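Local coordinates for GCN5-related N-acetyltransferase (Brucella melitensis biovar Abortus 2308, PDB 3TCV), which probably catalyses transfer of an acetyl group from acetyl-coenzyme A to an amine, perhaps a protein N terminus or an arylamine, at residues B[56-59]-B[60-64]; B[172-175]-B[176-179]; B[207-210]-B[211-214]; B[236-239]-B[240-243]. All blocks are in the same frame, centred on the assembly; numbering follows the deposited sequence.

In the fold
Followed from the N terminus, the four contacts lie in series; none nests within or crosses another, and each closes just one turn of chain. Contact 1 finishes helix 51-61, packed beside helix 82-94 and the GNAT sheet. Contact 2 begins helix 173-182, straight after strand 163-169, its centre about 23 Å from that of contact 1. Contact 3 turns the chain from strand 199-209 into helix 213-224 beside the second subunit, opposite contact 1 across the chain's centre. Contact 4 starts helix 239-245, which lies against helix 213-224. The nearest atoms of contact 4 are about 6 Å from contact 2 and about 8 Å from contact 3.

Contact 1: B[56-59]-B[60-64]; sequences DELF and AASSV
Phe-59 and Ser-63 meet at the C-terminal end of helix 51-61, an early helix of the GNAT fold, where serine hydroxyls add to, and then take over from, the backbone N-H groups at the last carbonyls. With chi1 of 168°, CG of Phe-59 stands opposite its backbone N and beside the carbonyl carbon, which turns the ring toward Ser-63. Ser-63 then sits over one face of that ring: its CB lies 4.2 Å from the ring centroid in a CH-pi contact, and its OG stands above the middle of the ring. The same OG donates to Phe-59 O at 2.6 Å, coming from above the carbonyl plane. One serine thus grips both the backbone and the ring of the residue four positions back. Ala-60, exposed to solvent though the preceding turn backs it, continues the helix through its N, which donates to Asp-56 O at 3.0 Å, while its CB rests 3.3 Å from Glu-57 O. Around the ring, Pro-79, Arg-82 and Phe-85 supply further packing. The buried Leu-58 turns toward Phe-85 and Val-111, and its CD1 comes 3.8 Å from Ser-62 OG. Leu-58 O is doubly held, by Ser-62 N at 2.9 Å and by Ser-62 OG at 2.8 Å, the two donors arriving from opposite faces of the carbonyl plane.

Contact 2: B[172-175]-B[176-179]; sequences NGPS and RRAA
Arg-177 folds back over the first turn of helix 173-182, the helix that follows strand 163-169 in the GNAT fold, and lays its guanidinium flat above the Gly-173 carbonyl. The bend at chi3 (-66°) turns the chain toward the helix start, so that Gly-173 O lies over the centre of the planar group, facing its surface instead of its N-H edge. NH2 ends 3.6 Å from CD of Pro-174, whose ring it passes at a slant. Gly-173 O keeps its regular helical donor, Arg-177 N at 2.9 Å, while its partial charge probably also attracts the cation above it. Arg-176 bends likewise, but its guanidinium has a face toward Gly-173 CA, 3.9 Å from NH2, and its NE bonds to Asn-170 O just ahead of the helix. The two arginines thus approach the glycine differently, one over its carbonyl and the other at its CA. Asn-172 holds the N-cap position; its backbone O takes Arg-176 N at 3.1 Å in the first helical bond. Ser-175 points its hydroxyl to Trp-166 NE1 on the adjoining strand. The capping bond itself runs from Ser-175 N to Asn-172 OD1, 3.2 Å long, with the donor well above the amide plane.

Contact 3: B[207-210]-B[211-214]; sequences SVLD and SEWP
A chi1 of -66° sets CG of Glu-212 opposite its own carbonyl carbon, and an extended chain beyond it (chi2 170°) carries the carboxylate back beside Leu-209. There OE1 accepts from Leu-209 N at 3.0 Å in an almost straight bond (174°), although the N-H meets it from above the carboxylate plane. The Glu-212 chain crosses Leu-209 at a slant: OE1 lies 3.8 Å from CB of that leucine, and 3.6 Å from CA of Val-208. In return, Glu-212 N donates to Leu-209 O at 2.9 Å, so backbone and side chain of the glutamate clasp the same residue. This is the turn by which the chain leaves strand 199-209 of the GNAT sheet and enters helix 213-224. Val-208 CG1 rests 4.2 Å from CB of Glu-212, and Trp-213 leads off to stack on Phe-156 of helix 142-158. The other oxygen, Glu-212 OE2, makes salt bridges to Arg-185 and to Arg-191 of the second subunit, which would probably keep the carboxylate charged. Asp-210 OD1 has a weak bond to Ser-211 N, 2.9 Å, and is also reached by Gln-192 NE2 of the second subunit.

Contact 4: B[236-239]-B[240-243]; sequences KKTL and QEFR
Thr-238 and Glu-241 interlock as a capping box at the start of helix 239-245, and this is the close-fitted part of the contact. Thr-238 OG1 accepts from Glu-241 N at 3.1 Å, and Glu-241 OE1 answers by accepting from Thr-238 N at 2.8 Å, above its carboxylate plane. The chi1 of Thr-238 (67°) tucks OG1 between its own N and carbonyl carbon. The glutamate chain passes obliquely across the threonine, so that its CG comes within 3.1 Å of OG1. One residue further on, Phe-242 N donates to Thr-238 O at 3.1 Å, and the ring packs on Ala-222 and Trp-223 of helix 213-224. The buried Leu-239 accepts from Arg-243 N at its O, 3.0 Å, and Arg-243 packs on the same helix. Gln-240, whose NE2 bonds to Asp-244, also takes a weak bond at OE1 from Arg-243 NH2. The solvent side is held by fewer bonds: exposed Lys-237 bends at chi3 and chi4 and crosses Phe-242 at about a right angle, touching the ring through its carbon chain, CE 3.3 Å from CZ. Each member of the box thus satisfies a backbone N-H of the other, and the negative Glu-241 carboxylate, set near the positive end of the helix dipole, is probably stabilised there.

Contact 1: B[56-59]-B[60-64]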
ATOM      1  N   ASP B  56      30.819   3.123  11.163  1.00 23.97           N
ATOM      2  CA  ASP B  56      31.700   2.039  11.577  1.00 23.63           C
ATOM      3  C   ASP B  56      31.004   1.012  12.457  1.00 22.98           C
ATOM      4  O   ASP B  56      31.118  -0.198  12.213  1.00 22.22           O
ATOM      5  CB  ASP B  56      32.948   2.583  12.266  1.00 25.13           C
ATOM      6  CG  ASP B  56      33.837   3.390  11.311  1.00 25.93           C
ATOM      7  OD1 ASP B  56      33.608   3.370  10.068  1.00 26.14           O
ATOM      8  OD2 ASP B  56      34.766   4.052  11.803  1.00 25.95           O
ATOM      9  N   GLU B  57      30.281   1.482  13.471  1.00 22.54           N
ATOM     10  CA  GLU B  57      29.622   0.579  14.393  1.00 22.47           C
ATOM     11  C   GLU B  57      28.432  -0.110  13.725  1.00 21.05           C
ATOM     12  O   GLU B  57      28.161  -1.261  14.021  1.00 21.09           O
ATOM     13  CB  GLU B  57      29.207   1.289  15.693  1.00 23.62           C
ATOM     14  CG  GLU B  57      30.394   1.720  16.542  1.00 25.47           C
ATOM     15  CD  GLU B  57      30.013   2.438  17.830  1.00 26.85           C
ATOM     16  OE1 GLU B  57      28.818   2.529  18.178  1.00 26.05           O
ATOM     17  OE2 GLU B  57      30.938   2.938  18.519  1.00 30.42           O
ATOM     18  N   LEU B  58      27.742   0.568  12.807  1.00 20.35           N
ATOM     19  CA  LEU B  58      26.616  -0.094  12.115  1.00 19.39           C
ATOM     20  C   LEU B  58      27.158  -1.123  11.135  1.00 19.17           C
ATOM     21  O   LEU B  58      26.565  -2.183  10.950  1.00 18.79           O
ATOM     22  CB  LEU B  58      25.705   0.908  11.397  1.00 18.91           C
ATOM     23  CG  LEU B  58      24.486   0.307  10.694  1.00 18.53           C
ATOM     24  CD1 LEU B  58      23.623  -0.456  11.689  1.00 18.10           C
ATOM     25  CD2 LEU B  58      23.716   1.412   9.981  1.00 18.34           C
ATOM     26  N   PHE B  59      28.300  -0.826  10.517  1.00 19.66           N
ATOM     27  CA  PHE B  59      28.949  -1.821   9.676  1.00 19.29           C
ATOM     28  C   PHE B  59      29.246  -3.063  10.506  1.00 19.03           C
ATOM     29  O   PHE B  59      28.989  -4.174  10.071  1.00 19.25           O
ATOM     30  CB  PHE B  59      30.252  -1.320   9.039  1.00 19.48           C
ATOM     31  CG  PHE B  59      31.057  -2.434   8.415  1.00 19.67           C
ATOM     32  CD1 PHE B  59      30.624  -3.055   7.261  1.00 19.16           C
ATOM     33  CD2 PHE B  59      32.214  -2.900   9.031  1.00 20.30           C
ATOM     34  CE1 PHE B  59      31.337  -4.114   6.722  1.00 19.89           C
ATOM     35  CE2 PHE B  59      32.946  -3.945   8.488  1.00 20.65           C
ATOM     36  CZ  PHE B  59      32.510  -4.557   7.334  1.00 20.35           C
ATOM     37  N   ALA B  60      29.804  -2.869  11.700  1.00 19.68           N
ATOM     38  CA  ALA B  60      30.122  -3.968  12.595  1.00 19.78           C
ATOM     39  C   ALA B  60      28.885  -4.813  12.889  1.00 19.49           C
ATOM     40  O   ALA B  60      28.889  -6.041  12.738  1.00 19.82           O
ATOM     41  CB  ALA B  60      30.702  -3.433  13.898  1.00 19.94           C
ATOM     42  N   ALA B  61      27.832  -4.140  13.323  1.00 19.46           N
ATOM     43  CA  ALA B  61      26.555  -4.819  13.621  1.00 19.48           C
ATOM     44  C   ALA B  61      26.008  -5.593  12.416  1.00 19.25           C
ATOM     45  O   ALA B  61      25.412  -6.666  12.567  1.00 19.37           O
ATOM     46  CB  ALA B  61      25.532  -3.808  14.134  1.00 19.18           C
ATOM     47  N   SER B  62      26.239  -5.056  11.222  1.00 19.41           N
ATOM     48  CA  SER B  62      25.659  -5.593   9.983  1.00 19.32           C
ATOM     49  C   SER B  62      26.537  -6.645   9.314  1.00 20.36           C
ATOM     50  O   SER B  62      26.186  -7.151   8.268  1.00 19.26           O
ATOM     51  CB  SER B  62      25.327  -4.460   9.002  1.00 18.69           C
ATOM     52  OG  SER B  62      24.499  -3.473   9.633  1.00 17.89           O
ATOM     53  N   SER B  63      27.687  -6.955   9.918  1.00 22.00           N
ATOM     54  CA  SER B  63      28.643  -7.906   9.327  1.00 22.99           C
ATOM     55  C   SER B  63      29.085  -8.948  10.360  1.00 23.82           C
ATOM     56  O   SER B  63      30.154  -9.549  10.237  1.00 24.94           O
ATOM     57  CB  SER B  63      29.851  -7.155   8.726  1.00 22.96           C
ATOM     58  OG  SER B  63      30.451  -6.269   9.666  1.00 23.39           O
ATOM     59  N   VAL B  64      28.236  -9.172  11.362  1.00 23.51           N
ATOM     60  CA  VAL B  64      28.461 -10.220  12.354  1.00 23.88           C
ATOM     61  C   VAL B  64      28.455 -11.593  11.669  1.00 24.40           C
ATOM     62  O   VAL B  64      27.994 -11.739  10.535  1.00 24.07           O
ATOM     63  CB  VAL B  64      27.391 -10.190  13.471  1.00 23.78           C
ATOM     64  CG1 VAL B  64      27.548  -8.952  14.328  1.00 23.61           C
ATOM     65  CG2 VAL B  64      25.987 -10.259  12.867  1.00 22.68           C
TER

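Contact 2: B[172-175]-B[176-179]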
ATOM      1  N   ASN B 172       8.182 -14.743   6.553  1.00 23.35           N
ATOM      2  CA  ASN B 172       9.056 -14.298   7.629  1.00 23.11           C
ATOM      3  C   ASN B 172       8.309 -14.518   8.950  1.00 22.45           C
ATOM      4  O   ASN B 172       7.689 -13.603   9.502  1.00 21.65           O
ATOM      5  CB  ASN B 172       9.481 -12.833   7.423  1.00 22.37           C
ATOM      6  CG  ASN B 172      10.495 -12.365   8.419  1.00 22.48           C
ATOM      7  OD1 ASN B 172      10.749 -13.036   9.419  1.00 22.60           O
ATOM      8  ND2 ASN B 172      11.089 -11.207   8.160  1.00 22.85           N
ATOM      9  N   GLY B 173       8.408 -15.745   9.461  1.00 22.36           N
ATOM     10  CA  GLY B 173       7.723 -16.131  10.690  1.00 22.76           C
ATOM     11  C   GLY B 173       8.086 -15.269  11.904  1.00 22.12           C
ATOM     12  O   GLY B 173       7.192 -14.797  12.610  1.00 22.11           O
ATOM     13  N   PRO B 174       9.384 -15.061  12.144  1.00 21.60           N
ATOM     14  CA  PRO B 174       9.789 -14.230  13.291  1.00 21.05           C
ATOM     15  C   PRO B 174       9.225 -12.789  13.244  1.00 20.55           C
ATOM     16  O   PRO B 174       8.880 -12.231  14.300  1.00 18.63           O
ATOM     17  CB  PRO B 174      11.306 -14.209  13.194  1.00 21.96           C
ATOM     18  CG  PRO B 174      11.658 -15.496  12.493  1.00 22.32           C
ATOM     19  CD  PRO B 174      10.538 -15.753  11.528  1.00 22.25           C
ATOM     20  N   SER B 175       9.149 -12.206  12.033  1.00 18.74           N
ATOM     21  CA  SER B 175       8.633 -10.841  11.877  1.00 17.96           C
ATOM     22  C   SER B 175       7.143 -10.809  12.139  1.00 17.18           C
ATOM     23  O   SER B 175       6.675  -9.929  12.844  1.00 16.85           O
ATOM     24  CB  SER B 175       8.920 -10.250  10.498  1.00 18.15           C
ATOM     25  OG  SER B 175       8.511  -8.890  10.485  1.00 17.44           O
ATOM     26  N   ARG B 176       6.402 -11.776  11.612  1.00 17.46           N
ATOM     27  CA  ARG B 176       4.982 -11.843  11.875  1.00 18.34           C
ATOM     28  C   ARG B 176       4.689 -12.014  13.363  1.00 18.02           C
ATOM     29  O   ARG B 176       3.822 -11.342  13.907  1.00 18.06           O
ATOM     30  CB  ARG B 176       4.335 -12.975  11.129  1.00 19.72           C
ATOM     31  CG  ARG B 176       4.247 -12.723   9.649  1.00 20.89           C
ATOM     32  CD  ARG B 176       3.300 -13.704   9.003  1.00 22.05           C
ATOM     33  NE  ARG B 176       3.808 -15.076   9.066  1.00 23.98           N
ATOM     34  CZ  ARG B 176       3.488 -16.001   9.979  1.00 25.32           C
ATOM     35  NH1 ARG B 176       2.665 -15.735  10.972  1.00 25.78           N
ATOM     36  NH2 ARG B 176       4.014 -17.225   9.895  1.00 27.00           N
ATOM     37  N   ARG B 177       5.419 -12.914  14.007  1.00 17.96           N
ATOM     38  CA  ARG B 177       5.230 -13.150  15.442  1.00 18.44           C
ATOM     39  C   ARG B 177       5.662 -11.915  16.242  1.00 17.22           C
ATOM     40  O   ARG B 177       5.036 -11.600  17.260  1.00 17.05           O
ATOM     41  CB  ARG B 177       5.976 -14.421  15.863  1.00 20.40           C
ATOM     42  CG  ARG B 177       5.310 -15.696  15.342  1.00 21.81           C
ATOM     43  CD  ARG B 177       5.992 -16.946  15.894  1.00 24.73           C
ATOM     44  NE  ARG B 177       7.372 -17.119  15.435  1.00 26.68           N
ATOM     45  CZ  ARG B 177       7.732 -17.771  14.320  1.00 27.72           C
ATOM     46  NH1 ARG B 177       6.820 -18.298  13.506  1.00 28.91           N
ATOM     47  NH2 ARG B 177       9.014 -17.874  14.006  1.00 28.63           N
ATOM     48  N   ALA B 178       6.664 -11.183  15.761  1.00 16.14           N
ATOM     49  CA  ALA B 178       7.100  -9.941  16.412  1.00 15.89           C
ATOM     50  C   ALA B 178       5.989  -8.896  16.351  1.00 15.67           C
ATOM     51  O   ALA B 178       5.678  -8.253  17.366  1.00 15.60           O
ATOM     52  CB  ALA B 178       8.375  -9.382  15.770  1.00 15.95           C
ATOM     53  N   ALA B 179       5.377  -8.752  15.173  1.00 14.77           N
ATOM     54  CA  ALA B 179       4.278  -7.800  14.988  1.00 14.76           C
ATOM     55  C   ALA B 179       3.131  -8.154  15.942  1.00 14.88           C
ATOM     56  O   ALA B 179       2.591  -7.279  16.611  1.00 14.82           O
ATOM     57  CB  ALA B 179       3.800  -7.803  13.517  1.00 14.23           C
TER

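Contact 3: B[207-210]-B[211-214]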
ATOM      1  N   SER B 207      -1.590  -3.566  11.673  1.00 12.88           N
ATOM      2  CA  SER B 207      -1.702  -2.185  12.092  1.00 12.90           C
ATOM      3  C   SER B 207      -2.069  -2.017  13.552  1.00 13.10           C
ATOM      4  O   SER B 207      -2.710  -2.893  14.172  1.00 13.03           O
ATOM      5  CB  SER B 207      -2.712  -1.439  11.250  1.00 12.81           C
ATOM      6  OG  SER B 207      -4.056  -1.806  11.534  1.00 12.85           O
ATOM      7  N   VAL B 208      -1.654  -0.877  14.080  1.00 13.30           N
ATOM      8  CA  VAL B 208      -2.120  -0.368  15.366  1.00 13.47           C
ATOM      9  C   VAL B 208      -2.860   0.945  15.047  1.00 13.87           C
ATOM     10  O   VAL B 208      -2.315   1.819  14.374  1.00 13.92           O
ATOM     11  CB  VAL B 208      -0.977  -0.121  16.370  1.00 13.50           C
ATOM     12  CG1 VAL B 208      -1.488   0.549  17.634  1.00 13.46           C
ATOM     13  CG2 VAL B 208      -0.321  -1.439  16.755  1.00 13.54           C
ATOM     14  N   LEU B 209      -4.100   1.048  15.512  1.00 14.08           N
ATOM     15  CA  LEU B 209      -4.903   2.277  15.399  1.00 14.66           C
ATOM     16  C   LEU B 209      -4.719   3.187  16.597  1.00 15.18           C
ATOM     17  O   LEU B 209      -4.384   2.735  17.697  1.00 14.77           O
ATOM     18  CB  LEU B 209      -6.393   1.936  15.285  1.00 14.65           C
ATOM     19  CG  LEU B 209      -6.812   1.020  14.139  1.00 14.71           C
ATOM     20  CD1 LEU B 209      -8.348   0.970  14.130  1.00 15.06           C
ATOM     21  CD2 LEU B 209      -6.217   1.477  12.816  1.00 14.78           C
ATOM     22  N   ASP B 210      -4.951   4.477  16.397  1.00 15.88           N
ATOM     23  CA  ASP B 210      -4.889   5.431  17.511  1.00 16.70           C
ATOM     24  C   ASP B 210      -5.761   5.001  18.710  1.00 17.12           C
ATOM     25  O   ASP B 210      -5.379   5.167  19.875  1.00 17.02           O
ATOM     26  CB  ASP B 210      -5.188   6.865  17.040  1.00 17.25           C
ATOM     27  CG  ASP B 210      -6.510   7.007  16.280  1.00 17.97           C
ATOM     28  OD1 ASP B 210      -7.282   6.032  16.128  1.00 18.34           O
ATOM     29  OD2 ASP B 210      -6.781   8.156  15.851  1.00 18.98           O
ATOM     30  N   SER B 211      -6.906   4.386  18.434  1.00 17.40           N
ATOM     31  CA  SER B 211      -7.800   3.908  19.507  1.00 17.98           C
ATOM     32  C   SER B 211      -7.244   2.707  20.294  1.00 17.83           C
ATOM     33  O   SER B 211      -7.691   2.434  21.420  1.00 18.60           O
ATOM     34  CB  SER B 211      -9.167   3.553  18.924  1.00 18.49           C
ATOM     35  OG  SER B 211      -9.057   2.540  17.942  1.00 19.41           O
ATOM     36  N   GLU B 212      -6.280   2.001  19.699  1.00 17.53           N
ATOM     37  CA  GLU B 212      -5.617   0.841  20.305  1.00 17.21           C
ATOM     38  C   GLU B 212      -4.366   1.196  21.106  1.00 17.46           C
ATOM     39  O   GLU B 212      -3.898   0.397  21.931  1.00 17.61           O
ATOM     40  CB  GLU B 212      -5.274  -0.167  19.207  1.00 17.30           C
ATOM     41  CG  GLU B 212      -6.561  -0.742  18.609  1.00 16.94           C
ATOM     42  CD  GLU B 212      -6.335  -1.570  17.364  1.00 17.17           C
ATOM     43  OE1 GLU B 212      -5.300  -1.410  16.678  1.00 16.67           O
ATOM     44  OE2 GLU B 212      -7.213  -2.382  17.067  1.00 17.50           O
ATOM     45  N   TRP B 213      -3.842   2.389  20.862  1.00 17.47           N
ATOM     46  CA  TRP B 213      -2.555   2.808  21.416  1.00 17.71           C
ATOM     47  C   TRP B 213      -2.581   2.943  22.931  1.00 18.05           C
ATOM     48  O   TRP B 213      -1.669   2.473  23.588  1.00 17.87           O
ATOM     49  CB  TRP B 213      -2.084   4.095  20.732  1.00 17.91           C
ATOM     50  CG  TRP B 213      -1.079   4.901  21.501  1.00 18.50           C
ATOM     51  CD1 TRP B 213      -1.224   6.214  21.949  1.00 19.17           C
ATOM     52  CD2 TRP B 213       0.269   4.497  21.937  1.00 19.04           C
ATOM     53  NE1 TRP B 213      -0.100   6.633  22.596  1.00 19.24           N
ATOM     54  CE2 TRP B 213       0.835   5.652  22.625  1.00 19.22           C
ATOM     55  CE3 TRP B 213       1.024   3.345  21.834  1.00 18.89           C
ATOM     56  CZ2 TRP B 213       2.104   5.628  23.180  1.00 19.62           C
ATOM     57  CZ3 TRP B 213       2.312   3.332  22.398  1.00 19.67           C
ATOM     58  CH2 TRP B 213       2.831   4.454  23.062  1.00 19.80           C
ATOM     59  N   PRO B 214      -3.642   3.541  23.506  1.00 18.33           N
ATOM     60  CA  PRO B 214      -3.514   3.766  24.966  1.00 18.29           C
ATOM     61  C   PRO B 214      -3.337   2.488  25.806  1.00 18.61           C
ATOM     62  O   PRO B 214      -2.527   2.468  26.740  1.00 18.99           O
ATOM     63  CB  PRO B 214      -4.792   4.534  25.316  1.00 18.61           C
ATOM     64  CG  PRO B 214      -5.178   5.225  24.062  1.00 18.47           C
ATOM     65  CD  PRO B 214      -4.828   4.216  22.966  1.00 18.29           C
TER

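Contact 4: B[236-239]-B[240-243]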
ATOM      1  N   LYS B 236      10.154 -11.179  33.930  1.00 32.42           N
ATOM      2  CA  LYS B 236       9.306 -11.896  34.869  1.00 32.83           C
ATOM      3  C   LYS B 236       7.969 -12.269  34.247  1.00 30.87           C
ATOM      4  O   LYS B 236       7.428 -13.345  34.516  1.00 31.07           O
ATOM      5  CB  LYS B 236       9.109 -11.074  36.142  1.00 34.51           C
ATOM      6  CG  LYS B 236      10.411 -10.846  36.894  1.00 36.64           C
ATOM      7  CD  LYS B 236      10.203 -10.058  38.180  1.00 38.32           C
ATOM      8  CE  LYS B 236      11.530  -9.585  38.762  1.00 39.97           C
ATOM      9  NZ  LYS B 236      11.291  -8.648  39.891  1.00 41.37           N
ATOM     10  N   LYS B 237       7.445 -11.360  33.422  1.00 28.62           N
ATOM     11  CA  LYS B 237       6.270 -11.629  32.593  1.00 27.02           C
ATOM     12  C   LYS B 237       6.546 -11.135  31.180  1.00 24.94           C
ATOM     13  O   LYS B 237       7.376 -10.244  30.962  1.00 24.01           O
ATOM     14  CB  LYS B 237       5.039 -10.936  33.145  1.00 27.51           C
ATOM     15  CG  LYS B 237       4.515 -11.513  34.460  1.00 29.55           C
ATOM     16  CD  LYS B 237       3.166 -10.922  34.841  1.00 30.07           C
ATOM     17  CE  LYS B 237       3.244  -9.459  35.289  1.00 30.80           C
ATOM     18  NZ  LYS B 237       3.615  -9.205  36.733  1.00 33.22           N
ATOM     19  N   THR B 238       5.864 -11.737  30.218  1.00 23.52           N
ATOM     20  CA  THR B 238       6.073 -11.390  28.811  1.00 21.97           C
ATOM     21  C   THR B 238       5.170 -10.215  28.396  1.00 20.65           C
ATOM     22  O   THR B 238       4.184  -9.894  29.074  1.00 20.35           O
ATOM     23  CB  THR B 238       5.741 -12.567  27.883  1.00 22.04           C
ATOM     24  OG1 THR B 238       4.342 -12.826  27.949  1.00 21.54           O
ATOM     25  CG2 THR B 238       6.497 -13.839  28.251  1.00 23.16           C
ATOM     26  N   LEU B 239       5.502  -9.596  27.277  1.00 19.39           N
ATOM     27  CA  LEU B 239       4.720  -8.483  26.731  1.00 18.42           C
ATOM     28  C   LEU B 239       3.288  -8.915  26.400  1.00 18.26           C
ATOM     29  O   LEU B 239       2.348  -8.205  26.727  1.00 18.24           O
ATOM     30  CB  LEU B 239       5.417  -7.824  25.512  1.00 17.94           C
ATOM     31  CG  LEU B 239       4.757  -6.576  24.920  1.00 17.85           C
ATOM     32  CD1 LEU B 239       4.450  -5.498  25.969  1.00 18.26           C
ATOM     33  CD2 LEU B 239       5.534  -5.962  23.757  1.00 17.50           C
ATOM     34  N   GLN B 240       3.113 -10.101  25.821  1.00 18.31           N
ATOM     35  CA  GLN B 240       1.775 -10.636  25.581  1.00 18.36           C
ATOM     36  C   GLN B 240       0.993 -10.840  26.882  1.00 18.19           C
ATOM     37  O   GLN B 240      -0.216 -10.595  26.939  1.00 17.72           O
ATOM     38  CB  GLN B 240       1.823 -11.951  24.791  1.00 19.38           C
ATOM     39  CG  GLN B 240       0.472 -12.575  24.477  1.00 20.15           C
ATOM     40  CD  GLN B 240      -0.341 -11.813  23.449  1.00 20.73           C
ATOM     41  OE1 GLN B 240       0.072 -11.688  22.301  1.00 22.21           O
ATOM     42  NE2 GLN B 240      -1.492 -11.291  23.852  1.00 20.68           N
ATOM     43  N   GLU B 241       1.683 -11.282  27.925  1.00 18.25           N
ATOM     44  CA  GLU B 241       1.047 -11.439  29.235  1.00 18.45           C
ATOM     45  C   GLU B 241       0.520 -10.102  29.772  1.00 18.27           C
ATOM     46  O   GLU B 241      -0.608 -10.029  30.221  1.00 18.38           O
ATOM     47  CB  GLU B 241       1.985 -12.129  30.224  1.00 19.03           C
ATOM     48  CG  GLU B 241       2.093 -13.620  29.953  1.00 19.64           C
ATOM     49  CD  GLU B 241       3.252 -14.316  30.656  1.00 20.64           C
ATOM     50  OE1 GLU B 241       4.136 -13.649  31.233  1.00 20.69           O
ATOM     51  OE2 GLU B 241       3.284 -15.559  30.613  1.00 21.57           O
ATOM     52  N   PHE B 242       1.319  -9.045  29.706  1.00 18.12           N
ATOM     53  CA  PHE B 242       0.856  -7.723  30.154  1.00 18.55           C
ATOM     54  C   PHE B 242      -0.321  -7.203  29.313  1.00 18.41           C
ATOM     55  O   PHE B 242      -1.262  -6.615  29.830  1.00 18.85           O
ATOM     56  CB  PHE B 242       2.005  -6.715  30.145  1.00 18.83           C
ATOM     57  CG  PHE B 242       2.883  -6.786  31.369  1.00 19.90           C
ATOM     58  CD1 PHE B 242       2.388  -6.380  32.617  1.00 21.30           C
ATOM     59  CD2 PHE B 242       4.197  -7.239  31.293  1.00 20.23           C
ATOM     60  CE1 PHE B 242       3.191  -6.451  33.770  1.00 22.65           C
ATOM     61  CE2 PHE B 242       4.989  -7.300  32.440  1.00 21.43           C
ATOM     62  CZ  PHE B 242       4.493  -6.885  33.658  1.00 22.58           C
ATOM     63  N   ARG B 243      -0.274  -7.439  28.006  1.00 17.99           N
ATOM     64  CA  ARG B 243      -1.368  -7.022  27.149  1.00 18.22           C
ATOM     65  C   ARG B 243      -2.642  -7.786  27.515  1.00 18.41           C
ATOM     66  O   ARG B 243      -3.740  -7.218  27.553  1.00 18.64           O
ATOM     67  CB  ARG B 243      -0.978  -7.202  25.653  1.00 18.26           C
ATOM     68  CG  ARG B 243       0.085  -6.206  25.171  1.00 18.14           C
ATOM     69  CD  ARG B 243       0.665  -6.523  23.786  1.00 18.50           C
ATOM     70  NE  ARG B 243      -0.424  -6.979  22.914  1.00 19.36           N
ATOM     71  CZ  ARG B 243      -0.449  -8.132  22.251  1.00 19.80           C
ATOM     72  NH1 ARG B 243      -1.547  -8.445  21.574  1.00 20.66           N
ATOM     73  NH2 ARG B 243       0.612  -8.951  22.228  1.00 19.72           N
TER